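Isomaltose glucohydrolase (Kribbella flavida, PDB 5Z3E) hydrolyses the alpha-1,6-glucosidic linkage of isomaltose from the non-reducing end, releasing beta-D-glucose and D-glucose inside the cell. Local coordinates at residues 340-343 against 344-348. The protein carries 1 engineered substitution. Sequence-based numbering, arbitrary orientation.
Sequences LRWI and ADQAD
Two donors grip the backbone oxygen of R341. D345 N bonds to R341 O at 3.1 Å in the regular helical pattern. A water also donates to R341 O, at 2.8 Å, and gives another hydrogen bond to D345 OD1. The D345 carboxylate is thus tied through the water to the helix's last turn. One residue on, Q346 folds its side chain back over the helix end. Its NE2 donates to W342 O at 2.9 Å, with an N-H...O angle of 147°. Q346 CG lies anti to its own carbonyl carbon, which sets it over one face of the W342 indole; the bend at chi2 (-46°) then turns the amide toward W342 O. Q346 CG makes a CH-pi contact, 3.8 Å from the centroid of the six-membered ring of W342 and almost straight above it. Q346 NE2 sits over the same face, offset toward the rim, and the amide and ring planes are 29° apart. OE1 of Q346 bonds to H359, so both ends of the amide are held. This is the C-terminal end of helix 333-344; as in other family 15 glycoside hydrolases, the catalytic domain is an (alpha/alpha)6 barrel. A344 N still reaches L340 O at 3.0 Å, but Q346 N bonds to I343 O, three residues back, from well above the carbonyl plane. A type I beta turn from A344 to A347 then leads the chain away. W342 and I343 pack on helix 317-329, and L340 and A344 meet helix 32-52. The W342 side chain lies about 10 Å from that of A355, the engineered residue at the inferred proton-acceptor position.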
ATOM      1  N   LEU A 340       4.777  10.813  13.438  1.00 11.27           N
ATOM      2  CA  LEU A 340       6.156  10.724  12.990  1.00 12.14           C
ATOM      3  C   LEU A 340       7.091  10.414  14.163  1.00 12.47           C
ATOM      4  O   LEU A 340       7.987   9.573  14.054  1.00 13.51           O
ATOM      5  CB  LEU A 340       6.576  11.987  12.275  1.00 13.20           C
ATOM      6  CG  LEU A 340       7.954  11.957  11.657  1.00 15.49           C
ATOM      7  CD1 LEU A 340       7.969  11.035  10.443  1.00 19.15           C
ATOM      8  CD2 LEU A 340       8.433  13.360  11.283  1.00 22.25           C
ATOM      9  N   ARG A 341       6.899  11.110  15.280  1.00 12.60           N
ATOM     10  CA  ARG A 341       7.736  10.887  16.466  1.00 13.37           C
ATOM     11  C   ARG A 341       7.575   9.461  16.978  1.00 13.61           C
ATOM     12  O   ARG A 341       8.541   8.815  17.367  1.00 14.57           O
ATOM     13  CB  ARG A 341       7.400  11.896  17.563  1.00 14.19           C
ATOM     14  CG  ARG A 341       7.765  13.314  17.256  1.00 14.06           C
ATOM     15  CD  ARG A 341       7.453  14.227  18.448  1.00 16.92           C
ATOM     16  NE  ARG A 341       7.656  15.627  18.106  1.00 16.27           N
ATOM     17  CZ  ARG A 341       6.677  16.504  17.905  1.00 16.25           C
ATOM     18  NH1 ARG A 341       5.409  16.116  18.036  1.00 17.88           N
ATOM     19  NH2 ARG A 341       6.963  17.725  17.525  1.00 22.58           N
ATOM     20  N   TRP A 342       6.333   8.973  17.014  1.00 12.71           N
ATOM     21  CA  TRP A 342       6.098   7.598  17.476  1.00 12.86           C
ATOM     22  C   TRP A 342       6.846   6.591  16.611  1.00 12.90           C
ATOM     23  O   TRP A 342       7.506   5.681  17.117  1.00 13.33           O
ATOM     24  CB  TRP A 342       4.596   7.258  17.509  1.00 13.14           C
ATOM     25  CG  TRP A 342       4.340   5.874  18.040  1.00 12.65           C
ATOM     26  CD1 TRP A 342       4.199   5.527  19.354  1.00 13.71           C
ATOM     27  CD2 TRP A 342       4.267   4.653  17.302  1.00 11.90           C
ATOM     28  NE1 TRP A 342       4.025   4.188  19.479  1.00 13.68           N
ATOM     29  CE2 TRP A 342       4.068   3.613  18.231  1.00 12.56           C
ATOM     30  CE3 TRP A 342       4.342   4.334  15.939  1.00 12.10           C
ATOM     31  CZ2 TRP A 342       3.966   2.275  17.848  1.00 12.84           C
ATOM     32  CZ3 TRP A 342       4.215   3.021  15.569  1.00 11.97           C
ATOM     33  CH2 TRP A 342       4.038   1.994  16.516  1.00 12.75           C
ATOM     34  N   ILE A 343       6.778   6.763  15.293  1.00 12.80           N
ATOM     35  CA  ILE A 343       7.489   5.865  14.399  1.00 12.01           C
ATOM     36  C   ILE A 343       8.991   5.895  14.690  1.00 12.77           C
ATOM     37  O   ILE A 343       9.643   4.859  14.778  1.00 13.37           O
ATOM     38  CB  ILE A 343       7.256   6.241  12.934  1.00 12.74           C
ATOM     39  CG1 ILE A 343       5.782   6.008  12.577  1.00 12.81           C
ATOM     40  CG2 ILE A 343       8.212   5.465  12.040  1.00 12.39           C
ATOM     41  CD1 ILE A 343       5.385   6.752  11.328  1.00 13.79           C
ATOM     42  N   ALA A 344       9.571   7.090  14.826  1.00 13.58           N
ATOM     43  CA  ALA A 344      11.005   7.207  15.042  1.00 14.95           C
ATOM     44  C   ALA A 344      11.411   6.477  16.319  1.00 14.76           C
ATOM     45  O   ALA A 344      12.511   5.920  16.389  1.00 16.44           O
ATOM     46  CB  ALA A 344      11.424   8.656  15.073  1.00 16.86           C
ATOM     47  N   ASP A 345      10.548   6.494  17.330  1.00 15.49           N
ATOM     48  CA  ASP A 345      10.831   5.821  18.590  1.00 16.57           C
ATOM     49  C   ASP A 345      10.819   4.298  18.454  1.00 16.61           C
ATOM     50  O   ASP A 345      11.222   3.614  19.416  1.00 18.78           O
ATOM     51  CB  ASP A 345       9.820   6.264  19.643  1.00 19.89           C
ATOM     52  CG  ASP A 345      10.027   7.692  20.104  1.00 29.08           C
ATOM     53  OD1 ASP A 345      11.119   8.274  19.880  1.00 40.06           O
ATOM     54  OD2 ASP A 345       9.093   8.239  20.756  1.00 34.99           O
ATOM     55  N   GLN A 346      10.395   3.762  17.307  1.00 15.01           N
ATOM     56  CA  GLN A 346      10.396   2.310  17.111  1.00 14.58           C
ATOM     57  C   GLN A 346      11.624   1.822  16.367  1.00 15.54           C
ATOM     58  O   GLN A 346      11.801   0.631  16.172  1.00 16.65           O
ATOM     59  CB  GLN A 346       9.132   1.846  16.381  1.00 14.20           C
ATOM     60  CG  GLN A 346       7.855   2.456  16.960  1.00 14.06           C
ATOM     61  CD  GLN A 346       7.794   2.409  18.454  1.00 14.68           C
ATOM     62  OE1 GLN A 346       8.174   1.428  19.073  1.00 16.33           O
ATOM     63  NE2 GLN A 346       7.323   3.496  19.059  1.00 15.34           N
ATOM     64  N   ALA A 347      12.480   2.745  15.911  1.00 15.50           N
ATOM     65  CA  ALA A 347      13.692   2.316  15.203  1.00 16.51           C
ATOM     66  C   ALA A 347      14.634   1.621  16.181  1.00 17.69           C
ATOM     67  O   ALA A 347      14.774   2.060  17.337  1.00 19.46           O
ATOM     68  CB  ALA A 347      14.374   3.512  14.580  1.00 17.75           C
ATOM     69  N   ASP A 348      15.256   0.538  15.751  1.00 17.16           N
ATOM     70  CA  ASP A 348      16.210  -0.184  16.576  1.00 19.35           C
ATOM     71  C   ASP A 348      17.565   0.506  16.560  1.00 19.23           C
ATOM     72  O   ASP A 348      17.732   1.601  16.020  1.00 20.27           O
ATOM     73  CB  ASP A 348      16.241  -1.670  16.213  1.00 21.20           C
ATOM     74  CG  ASP A 348      16.940  -1.984  14.923  1.00 21.35           C
ATOM     75  OD1 ASP A 348      17.612  -1.122  14.318  1.00 19.72           O
ATOM     76  OD2 ASP A 348      16.835  -3.172  14.505  1.00 24.73           O
TER
HETATM   77  O   HOH W   1      10.641  10.432  18.393  1.00 36.38           O